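Local coordinates for protein SalCYP truncation (Salinispora tropica, PDB 7ABB) that is a cytochrome P450 family protein that binds heme c in a helix-rich fold with a small mixed sheet, at residues Q20-V25 with C281-R286; F13-A18 with D41-L46. All coordinates share one frame; numbering follows the deposited sequence.

In the fold
Both contacts lie beside the mixed five-stranded sheet of a helix-rich P450 fold, on the same side of the chain's centre, their own centres about 7 Å apart. Along the chain the order is 13-18, 20-25, 41-46, 281-286, so the segments alternate: the loop of interaction 2 leads straight into helix 19-29 of interaction 1. Strands 43-46 and 285-288 both belong to that sheet, separated in it by strand 302-304. The two contacts also meet directly, since Tyr22 OH and Phe15 O lie 2.7 Å apart in a probable hydrogen bond. The N-terminal loop and helix are thereby packed against the sheet region, whose segment 281-286 reaches the heme c.

Interaction 1. Residues Q20-V25 with C281-R286. With HEC (heme c), chain B.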
ATOM      1  N   GLN A  20      -7.055  15.105   1.617  1.00 26.06           N
ATOM      2  CA  GLN A  20      -7.574  16.438   1.325  1.00 26.13           C
ATOM      3  C   GLN A  20      -7.233  17.412   2.437  1.00 27.52           C
ATOM      4  O   GLN A  20      -6.979  18.597   2.183  1.00 29.34           O
ATOM      5  CB  GLN A  20      -9.084  16.367   1.137  1.00 31.60           C
ATOM      6  CG  GLN A  20      -9.615  17.132  -0.029  1.00 66.17           C
ATOM      7  CD  GLN A  20     -11.103  16.904  -0.189  1.00 58.77           C
ATOM      8  OE1 GLN A  20     -11.539  16.123  -1.036  1.00 71.02           O
ATOM      9  NE2 GLN A  20     -11.889  17.563   0.652  1.00 56.59           N
ATOM     10  N   ALA A  21      -7.254  16.941   3.680  1.00 29.29           N
ATOM     11  CA  ALA A  21      -6.943  17.816   4.796  1.00 30.46           C
ATOM     12  C   ALA A  21      -5.459  18.144   4.820  1.00 28.13           C
ATOM     13  O   ALA A  21      -5.081  19.301   5.034  1.00 27.22           O
ATOM     14  CB  ALA A  21      -7.378  17.174   6.107  1.00 34.48           C
ATOM     15  N   TYR A  22      -4.600  17.147   4.594  1.00 24.06           N
ATOM     16  CA  TYR A  22      -3.186  17.442   4.424  1.00 22.94           C
ATOM     17  C   TYR A  22      -2.985  18.547   3.395  1.00 23.03           C
ATOM     18  O   TYR A  22      -2.220  19.491   3.620  1.00 22.90           O
ATOM     19  CB  TYR A  22      -2.420  16.192   3.992  1.00 22.31           C
ATOM     20  CG  TYR A  22      -1.896  15.350   5.122  1.00 20.31           C
ATOM     21  CD1 TYR A  22      -2.723  14.442   5.782  1.00 23.51           C
ATOM     22  CD2 TYR A  22      -0.579  15.441   5.514  1.00 19.02           C
ATOM     23  CE1 TYR A  22      -2.237  13.652   6.807  1.00 24.50           C
ATOM     24  CE2 TYR A  22      -0.081  14.656   6.541  1.00 20.55           C
ATOM     25  CZ  TYR A  22      -0.919  13.767   7.180  1.00 21.45           C
ATOM     26  OH  TYR A  22      -0.405  12.994   8.204  1.00 23.16           O
ATOM     27  N   ARG A  23      -3.664  18.441   2.252  1.00 24.86           N
ATOM     28  CA  ARG A  23      -3.431  19.391   1.174  1.00 23.26           C
ATOM     29  C   ARG A  23      -3.966  20.773   1.528  1.00 23.76           C
ATOM     30  O   ARG A  23      -3.314  21.779   1.232  1.00 27.00           O
ATOM     31  CB  ARG A  23      -4.043  18.892  -0.130  1.00 22.67           C
ATOM     32  CG  ARG A  23      -3.232  17.740  -0.720  1.00 21.43           C
ATOM     33  CD  ARG A  23      -3.638  17.355  -2.130  1.00 23.35           C
ATOM     34  NE  ARG A  23      -4.928  16.664  -2.193  1.00 25.79           N
ATOM     35  CZ  ARG A  23      -5.101  15.340  -2.147  1.00 22.66           C
ATOM     36  NH1 ARG A  23      -4.055  14.529  -1.998  1.00 22.99           N
ATOM     37  NH2 ARG A  23      -6.338  14.845  -2.225  1.00 25.01           N
ATOM     38  N   ARG A  24      -5.116  20.844   2.204  1.00 25.33           N
ATOM     39  CA  ARG A  24      -5.660  22.144   2.609  1.00 26.71           C
ATOM     40  C   ARG A  24      -4.757  22.820   3.629  1.00 27.98           C
ATOM     41  O   ARG A  24      -4.496  24.026   3.541  1.00 29.76           O
ATOM     42  CB  ARG A  24      -7.051  21.985   3.198  1.00 30.24           C
ATOM     43  CG  ARG A  24      -7.722  23.320   3.555  1.00 43.89           C
ATOM     44  CD  ARG A  24      -8.974  23.120   4.410  1.00 61.95           C
ATOM     45  NE  ARG A  24      -8.650  22.538   5.713  1.00 71.27           N
ATOM     46  CZ  ARG A  24      -8.251  23.236   6.774  1.00 70.28           C
ATOM     47  NH1 ARG A  24      -8.124  24.559   6.708  1.00 77.85           N
ATOM     48  NH2 ARG A  24      -7.977  22.608   7.910  1.00 64.68           N
ATOM     49  N   VAL A  25      -4.296  22.066   4.626  1.00 25.62           N
ATOM     50  CA  VAL A  25      -3.447  22.652   5.655  1.00 24.34           C
ATOM     51  C   VAL A  25      -2.145  23.128   5.032  1.00 26.81           C
ATOM     52  O   VAL A  25      -1.640  24.207   5.361  1.00 26.14           O
ATOM     53  CB  VAL A  25      -3.205  21.647   6.798  1.00 26.30           C
ATOM     54  CG1 VAL A  25      -2.142  22.188   7.769  1.00 28.40           C
ATOM     55  CG2 VAL A  25      -4.479  21.400   7.549  1.00 27.93           C
ATOM     56  N   CYS A 281      -2.000   8.050   0.131  1.00 17.52           N
ATOM     57  CA  CYS A 281      -2.445   8.549   1.422  1.00 20.09           C
ATOM     58  C   CYS A 281      -1.515   8.185   2.576  1.00 18.89           C
ATOM     59  O   CYS A 281      -1.720   8.658   3.695  1.00 21.48           O
ATOM     60  CB  CYS A 281      -3.859   8.047   1.704  1.00 19.81           C
ATOM     61  SG  CYS A 281      -4.028   6.271   1.606  1.00 23.36           S
ATOM     62  N   MET A 282      -0.511   7.348   2.340  1.00 19.22           N
ATOM     63  CA  MET A 282       0.405   7.049   3.435  1.00 19.43           C
ATOM     64  C   MET A 282       1.244   8.265   3.797  1.00 18.35           C
ATOM     65  O   MET A 282       1.480   9.162   2.991  1.00 18.58           O
ATOM     66  CB  MET A 282       1.334   5.893   3.076  1.00 22.03           C
ATOM     67  CG  MET A 282       0.599   4.598   2.969  1.00 24.89           C
ATOM     68  SD  MET A 282       1.584   3.261   2.252  1.00 28.42           S
ATOM     69  CE  MET A 282       2.869   3.093   3.466  1.00 35.70           C
ATOM     70  N   TYR A 283       1.734   8.257   5.029  1.00 19.36           N
ATOM     71  CA  TYR A 283       2.584   9.337   5.534  1.00 18.23           C
ATOM     72  C   TYR A 283       3.702   8.740   6.370  1.00 20.07           C
ATOM     73  O   TYR A 283       3.731   8.883   7.594  1.00 21.86           O
ATOM     74  CB  TYR A 283       1.761  10.357   6.325  1.00 19.57           C
ATOM     75  CG  TYR A 283       0.689   9.802   7.213  1.00 23.70           C
ATOM     76  CD1 TYR A 283      -0.572   9.519   6.712  1.00 27.73           C
ATOM     77  CD2 TYR A 283       0.914   9.588   8.567  1.00 28.25           C
ATOM     78  CE1 TYR A 283      -1.567   9.019   7.523  1.00 30.22           C
ATOM     79  CE2 TYR A 283      -0.089   9.075   9.390  1.00 38.16           C
ATOM     80  CZ  TYR A 283      -1.323   8.798   8.857  1.00 44.92           C
ATOM     81  OH  TYR A 283      -2.335   8.298   9.644  1.00 51.97           O
ATOM     82  N   PRO A 284       4.648   8.070   5.726  1.00 19.72           N
ATOM     83  CA  PRO A 284       5.780   7.504   6.472  1.00 20.45           C
ATOM     84  C   PRO A 284       6.479   8.567   7.305  1.00 18.77           C
ATOM     85  O   PRO A 284       6.626   9.718   6.892  1.00 19.85           O
ATOM     86  CB  PRO A 284       6.690   6.960   5.369  1.00 22.15           C
ATOM     87  CG  PRO A 284       5.775   6.657   4.244  1.00 21.32           C
ATOM     88  CD  PRO A 284       4.745   7.767   4.290  1.00 18.47           C
ATOM     89  N   GLY A 285       6.922   8.154   8.488  1.00 21.24           N
ATOM     90  CA  GLY A 285       7.624   9.023   9.412  1.00 21.91           C
ATOM     91  C   GLY A 285       9.105   8.708   9.467  1.00 19.46           C
ATOM     92  O   GLY A 285       9.532   7.596   9.183  1.00 21.95           O
ATOM     93  N   ARG A 286       9.875   9.739   9.794  1.00 18.88           N
ATOM     94  CA  ARG A 286      11.310   9.624  10.024  1.00 20.21           C
ATOM     95  C   ARG A 286      11.696  10.487  11.217  1.00 19.43           C
ATOM     96  O   ARG A 286      11.005  11.442  11.580  1.00 20.30           O
ATOM     97  CB  ARG A 286      12.099  10.080   8.793  1.00 21.35           C
ATOM     98  CG  ARG A 286      11.807   9.298   7.510  1.00 22.14           C
ATOM     99  CD  ARG A 286      12.288   7.916   7.614  1.00 23.47           C
ATOM    100  NE  ARG A 286      12.326   7.159   6.360  1.00 23.14           N
ATOM    101  CZ  ARG A 286      11.365   6.332   5.939  1.00 25.67           C
ATOM    102  NH1 ARG A 286      10.252   6.200   6.643  1.00 22.82           N
ATOM    103  NH2 ARG A 286      11.560   5.618   4.835  1.00 22.58           N
TER
HETATM  104 FE   HEC B 501       4.294  -1.666   0.429  1.00 17.53          FE
HETATM  105  CHA HEC B 501       6.996  -0.443   2.174  1.00 17.86           C
HETATM  106  CHB HEC B 501       3.300   1.559  -0.162  1.00 15.28           C
HETATM  107  CHC HEC B 501       1.616  -2.862  -1.348  1.00 16.76           C
HETATM  108  CHD HEC B 501       5.082  -4.853   1.333  1.00 18.73           C
HETATM  109  NA  HEC B 501       4.993   0.161   0.921  1.00 17.11           N
HETATM  110  C1A HEC B 501       6.162   0.478   1.613  1.00 17.29           C
HETATM  111  C2A HEC B 501       6.367   1.910   1.680  1.00 18.43           C
HETATM  112  C3A HEC B 501       5.330   2.446   1.011  1.00 18.94           C
HETATM  113  C4A HEC B 501       4.475   1.384   0.543  1.00 15.59           C
HETATM  114  CMA HEC B 501       5.023   3.937   0.782  1.00 17.97           C
HETATM  115  CAA HEC B 501       7.574   2.662   2.347  1.00 17.31           C
HETATM  116  CBA HEC B 501       7.369   2.972   3.825  1.00 21.19           C
HETATM  117  CGA HEC B 501       8.564   3.745   4.357  1.00 19.03           C
HETATM  118  O1A HEC B 501       8.558   3.947   5.593  1.00 23.43           O
HETATM  119  O2A HEC B 501       9.451   4.119   3.545  1.00 19.20           O
HETATM  120  NB  HEC B 501       2.730  -0.825  -0.511  1.00 15.88           N
HETATM  121  C1B HEC B 501       2.520   0.531  -0.687  1.00 17.42           C
HETATM  122  C2B HEC B 501       1.367   0.682  -1.524  1.00 17.41           C
HETATM  123  C3B HEC B 501       0.921  -0.540  -1.871  1.00 16.58           C
HETATM  124  C4B HEC B 501       1.746  -1.502  -1.226  1.00 16.64           C
HETATM  125  CMB HEC B 501       0.856   2.079  -1.928  1.00 18.92           C
HETATM  126  CAB HEC B 501      -0.242  -1.020  -2.699  1.00 18.96           C
HETATM  127  CBB HEC B 501      -0.896  -0.007  -3.582  1.00 24.71           C
HETATM  128  NC  HEC B 501       3.494  -3.510   0.097  1.00 17.62           N
HETATM  129  C1C HEC B 501       2.439  -3.779  -0.744  1.00 17.17           C
HETATM  130  C2C HEC B 501       2.299  -5.205  -0.876  1.00 16.81           C
HETATM  131  C3C HEC B 501       3.267  -5.793  -0.137  1.00 17.12           C
HETATM  132  C4C HEC B 501       4.007  -4.723   0.492  1.00 17.12           C
HETATM  133  CMC HEC B 501       1.235  -5.874  -1.748  1.00 16.62           C
HETATM  134  CAC HEC B 501       3.583  -7.275   0.125  1.00 20.95           C
HETATM  135  CBC HEC B 501       3.063  -8.339  -0.842  1.00 42.76           C
HETATM  136  ND  HEC B 501       5.735  -2.467   1.554  1.00 16.02           N
HETATM  137  C1D HEC B 501       5.863  -3.837   1.784  1.00 18.87           C
HETATM  138  C2D HEC B 501       7.022  -4.040   2.595  1.00 19.32           C
HETATM  139  C3D HEC B 501       7.627  -2.709   2.874  1.00 20.45           C
HETATM  140  C4D HEC B 501       6.772  -1.781   2.165  1.00 18.52           C
HETATM  141  CMD HEC B 501       7.523  -5.400   3.096  1.00 20.45           C
HETATM  142  CAD HEC B 501       8.879  -2.388   3.707  1.00 20.74           C
HETATM  143  CBD HEC B 501      10.059  -2.355   2.766  1.00 18.15           C
HETATM  144  CGD HEC B 501      11.310  -1.941   3.516  1.00 23.69           C
HETATM  145  O1D HEC B 501      12.422  -2.133   2.979  1.00 21.43           O
HETATM  146  O2D HEC B 501      11.163  -1.425   4.642  1.00 24.00           O
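One face of the Tyr283 ring carries the hydroxyl of Tyr22: OH lies 3.5 Å from CG of Tyr283, above the ring and displaced toward its rim. The two rings are strongly offset, with centroids 5.7 Å apart and planes at 30°. In this cytochrome P450 fold the contact sets helix 19-29 against the segment leading into strand 285-288 of the mixed sheet. A chi1 of 40° at Tyr283 brings one ring face up to Tyr22 OH. The phenol oxygen of Tyr22 is satisfied by the carbonyl of Phe15, so at Tyr283 it makes van der Waals contact, while Pro306 and Leu309 also pack on Tyr22. Met282, Pro284 and Arg286 of the same segment line the heme c pocket. The SD of Met282 comes within 3.4 Å of the heme c methine carbon CHB. The Arg286 guanidinium presents its edge to a heme c propionate, with NH1 bonding O1A at 3.0 Å and NH2 bonding O2A at 2.9 Å, a two-pronged grip that limits rotation of the carboxylate; Arg92 also bonds the heme c. Arg286 NH1 gives a further bond, 3.0 Å long, to the carbonyl O of Gly285, which lies almost in the guanidinium plane.

Interaction 2. Residues F13-A18 with D41-L46; sequences FDFFAA and DSFWVL
Phe43 pushes its ring from strand 43-46 into the N-terminal loop, where Phe13 and Phe15 receive it in a small aromatic cluster at the mixed sheet of the P450 fold. Its tip carries much of the contact: CZ lies 4.0 Å from CD2 of Phe13 and 3.8 Å from CB of Phe15. With Phe15 the pairing is an offset edge-to-face stack, the edge of Phe15 turned to the face of Phe43, centroids 5.6 Å apart and planes at 65°. With chi1 at 176°, CG of Phe13 lies opposite the backbone N, so that Phe43 CE2 sits at the ring edge near CD2, and CE2 of Phe13 is 4.4 Å from CG2 of Val45. Tyr22 and Phe35 add edge-to-face partners to Phe13, while Thr302 and Leu304 of the neighbouring strand pack on Phe43. No hydrogen bond joins the two segments; the carbonyl of Phe13 is instead bonded by Ser37 OG. A type I turn from Asp14 to Ala17 bends the loop just before helix 19-29, and an Asx turn reinforces it: Phe16 N donates to Asp14 OD1 at 2.8 Å, approaching from above the carboxylate plane. Phe13 O comes within 3.3 Å of CZ of Phe43.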
ATOM      1  N   PHE A  13      -2.417  20.266  14.080  1.00 28.14           N
ATOM      2  CA  PHE A  13      -2.748  19.354  12.987  1.00 26.46           C
ATOM      3  C   PHE A  13      -2.618  17.906  13.433  1.00 26.66           C
ATOM      4  O   PHE A  13      -1.575  17.499  13.952  1.00 29.96           O
ATOM      5  CB  PHE A  13      -1.837  19.598  11.782  1.00 26.49           C
ATOM      6  CG  PHE A  13      -2.042  18.624  10.644  1.00 25.18           C
ATOM      7  CD1 PHE A  13      -3.144  18.720   9.826  1.00 35.88           C
ATOM      8  CD2 PHE A  13      -1.106  17.632  10.385  1.00 23.61           C
ATOM      9  CE1 PHE A  13      -3.323  17.841   8.781  1.00 32.26           C
ATOM     10  CE2 PHE A  13      -1.264  16.764   9.323  1.00 25.24           C
ATOM     11  CZ  PHE A  13      -2.388  16.857   8.528  1.00 27.97           C
ATOM     12  N   ASP A  14      -3.670  17.129  13.187  1.00 28.20           N
ATOM     13  CA  ASP A  14      -3.717  15.708  13.508  1.00 29.43           C
ATOM     14  C   ASP A  14      -3.262  14.911  12.289  1.00 30.67           C
ATOM     15  O   ASP A  14      -3.857  15.029  11.216  1.00 29.09           O
ATOM     16  CB  ASP A  14      -5.150  15.343  13.903  1.00 34.33           C
ATOM     17  CG  ASP A  14      -5.337  13.865  14.236  1.00 37.70           C
ATOM     18  OD1 ASP A  14      -4.479  13.025  13.904  1.00 40.15           O
ATOM     19  OD2 ASP A  14      -6.385  13.551  14.839  1.00 51.34           O
ATOM     20  N   PHE A  15      -2.207  14.105  12.442  1.00 27.88           N
ATOM     21  CA  PHE A  15      -1.688  13.419  11.261  1.00 24.65           C
ATOM     22  C   PHE A  15      -2.604  12.298  10.768  1.00 27.27           C
ATOM     23  O   PHE A  15      -2.355  11.759   9.684  1.00 27.75           O
ATOM     24  CB  PHE A  15      -0.279  12.872  11.506  1.00 27.47           C
ATOM     25  CG  PHE A  15      -0.174  11.933  12.672  1.00 28.88           C
ATOM     26  CD1 PHE A  15      -0.758  10.684  12.632  1.00 32.83           C
ATOM     27  CD2 PHE A  15       0.544  12.292  13.797  1.00 48.17           C
ATOM     28  CE1 PHE A  15      -0.657   9.816  13.701  1.00 50.55           C
ATOM     29  CE2 PHE A  15       0.652  11.425  14.869  1.00 47.90           C
ATOM     30  CZ  PHE A  15       0.049  10.187  14.819  1.00 46.76           C
ATOM     31  N   PHE A  16      -3.635  11.937  11.515  1.00 28.86           N
ATOM     32  CA  PHE A  16      -4.654  11.003  11.003  1.00 32.32           C
ATOM     33  C   PHE A  16      -5.572  11.630   9.973  1.00 40.91           C
ATOM     34  O   PHE A  16      -6.556  11.021   9.547  1.00 40.66           O
ATOM     35  CB  PHE A  16      -5.480  10.462  12.168  1.00 46.89           C
ATOM     36  CG  PHE A  16      -4.748   9.464  13.009  1.00 46.95           C
ATOM     37  CD1 PHE A  16      -4.393   8.233  12.485  1.00 62.63           C
ATOM     38  CD2 PHE A  16      -4.416   9.749  14.326  1.00 65.68           C
ATOM     39  CE1 PHE A  16      -3.716   7.300  13.257  1.00 63.22           C
ATOM     40  CE2 PHE A  16      -3.738   8.818  15.104  1.00 66.22           C
ATOM     41  CZ  PHE A  16      -3.389   7.594  14.567  1.00 59.32           C
ATOM     42  N   ALA A  17      -5.316  12.853   9.531  1.00 48.35           N
ATOM     43  CA  ALA A  17      -6.248  13.532   8.654  1.00 40.42           C
ATOM     44  C   ALA A  17      -6.236  12.911   7.256  1.00 38.08           C
ATOM     45  O   ALA A  17      -5.288  12.239   6.849  1.00 33.87           O
ATOM     46  CB  ALA A  17      -5.909  15.016   8.587  1.00 51.30           C
ATOM     47  N   ALA A  18      -7.323  13.142   6.518  1.00 36.30           N
ATOM     48  CA  ALA A  18      -7.428  12.626   5.163  1.00 32.62           C
ATOM     49  C   ALA A  18      -6.459  13.358   4.233  1.00 27.79           C
ATOM     50  O   ALA A  18      -6.019  14.468   4.539  1.00 28.20           O
ATOM     51  CB  ALA A  18      -8.858  12.789   4.649  1.00 30.31           C
ATOM     52  N   ASP A  41       3.340  15.434  20.705  1.00 42.85           N
ATOM     53  CA  ASP A  41       4.753  15.743  20.884  1.00 48.54           C
ATOM     54  C   ASP A  41       5.291  16.680  19.813  1.00 45.78           C
ATOM     55  O   ASP A  41       6.472  17.042  19.867  1.00 44.22           O
ATOM     56  CB  ASP A  41       5.571  14.451  20.892  1.00 47.75           C
ATOM     57  CG  ASP A  41       5.218  13.541  22.053  1.00 58.77           C
ATOM     58  OD1 ASP A  41       4.804  14.058  23.115  1.00 60.32           O
ATOM     59  OD2 ASP A  41       5.362  12.310  21.902  1.00 60.46           O
ATOM     60  N   SER A  42       4.455  17.065  18.847  1.00 37.41           N
ATOM     61  CA  SER A  42       4.801  17.978  17.764  1.00 31.33           C
ATOM     62  C   SER A  42       5.554  17.234  16.671  1.00 28.19           C
ATOM     63  O   SER A  42       6.147  16.178  16.925  1.00 28.07           O
ATOM     64  CB  SER A  42       5.621  19.169  18.267  1.00 36.40           C
ATOM     65  OG  SER A  42       7.011  18.868  18.283  1.00 42.39           O
ATOM     66  N   PHE A  43       5.507  17.768  15.449  1.00 24.17           N
ATOM     67  CA  PHE A  43       6.145  17.136  14.298  1.00 21.89           C
ATOM     68  C   PHE A  43       6.112  18.082  13.109  1.00 23.28           C
ATOM     69  O   PHE A  43       5.247  18.959  13.008  1.00 24.92           O
ATOM     70  CB  PHE A  43       5.484  15.796  13.934  1.00 22.55           C
ATOM     71  CG  PHE A  43       4.000  15.886  13.652  1.00 23.38           C
ATOM     72  CD1 PHE A  43       3.074  15.761  14.680  1.00 26.98           C
ATOM     73  CD2 PHE A  43       3.527  16.051  12.352  1.00 21.47           C
ATOM     74  CE1 PHE A  43       1.709  15.821  14.419  1.00 29.58           C
ATOM     75  CE2 PHE A  43       2.168  16.121  12.091  1.00 22.62           C
ATOM     76  CZ  PHE A  43       1.262  16.002  13.123  1.00 24.47           C
ATOM     77  N   TRP A  44       7.067  17.890  12.211  1.00 20.30           N
ATOM     78  CA  TRP A  44       7.093  18.575  10.930  1.00 19.13           C
ATOM     79  C   TRP A  44       6.438  17.722   9.852  1.00 20.14           C
ATOM     80  O   TRP A  44       6.507  16.485   9.885  1.00 21.42           O
ATOM     81  CB  TRP A  44       8.528  18.902  10.523  1.00 20.49           C
ATOM     82  CG  TRP A  44       9.107  20.090  11.241  1.00 21.69           C
ATOM     83  CD1 TRP A  44       9.896  20.087  12.361  1.00 24.86           C
ATOM     84  CD2 TRP A  44       8.945  21.481  10.879  1.00 22.55           C
ATOM     85  NE1 TRP A  44      10.229  21.376  12.713  1.00 24.88           N
ATOM     86  CE2 TRP A  44       9.669  22.242  11.820  1.00 26.29           C
ATOM     87  CE3 TRP A  44       8.272  22.146   9.849  1.00 22.52           C
ATOM     88  CZ2 TRP A  44       9.733  23.633  11.766  1.00 24.46           C
ATOM     89  CZ3 TRP A  44       8.333  23.522   9.801  1.00 23.53           C
ATOM     90  CH2 TRP A  44       9.052  24.251  10.751  1.00 26.35           C
ATOM     91  N   VAL A  45       5.808  18.394   8.892  1.00 17.70           N
ATOM     92  CA  VAL A  45       5.216  17.764   7.718  1.00 16.75           C
ATOM     93  C   VAL A  45       5.845  18.382   6.477  1.00 19.69           C
ATOM     94  O   VAL A  45       5.601  19.562   6.172  1.00 19.54           O
ATOM     95  CB  VAL A  45       3.689  17.925   7.688  1.00 17.41           C
ATOM     96  CG1 VAL A  45       3.108  17.208   6.477  1.00 20.33           C
ATOM     97  CG2 VAL A  45       3.066  17.405   8.977  1.00 19.34           C
ATOM     98  N   LEU A  46       6.649  17.607   5.754  1.00 19.24           N
ATOM     99  CA  LEU A  46       7.178  18.076   4.482  1.00 18.09           C
ATOM    100  C   LEU A  46       6.069  18.103   3.440  1.00 18.65           C
ATOM    101  O   LEU A  46       5.156  17.276   3.455  1.00 18.74           O
ATOM    102  CB  LEU A  46       8.328  17.201   4.000  1.00 18.91           C
ATOM    103  CG  LEU A  46       9.512  17.127   4.961  1.00 19.37           C
ATOM    104  CD1 LEU A  46      10.690  16.481   4.268  1.00 23.16           C
ATOM    105  CD2 LEU A  46       9.981  18.480   5.502  1.00 19.07           C
TER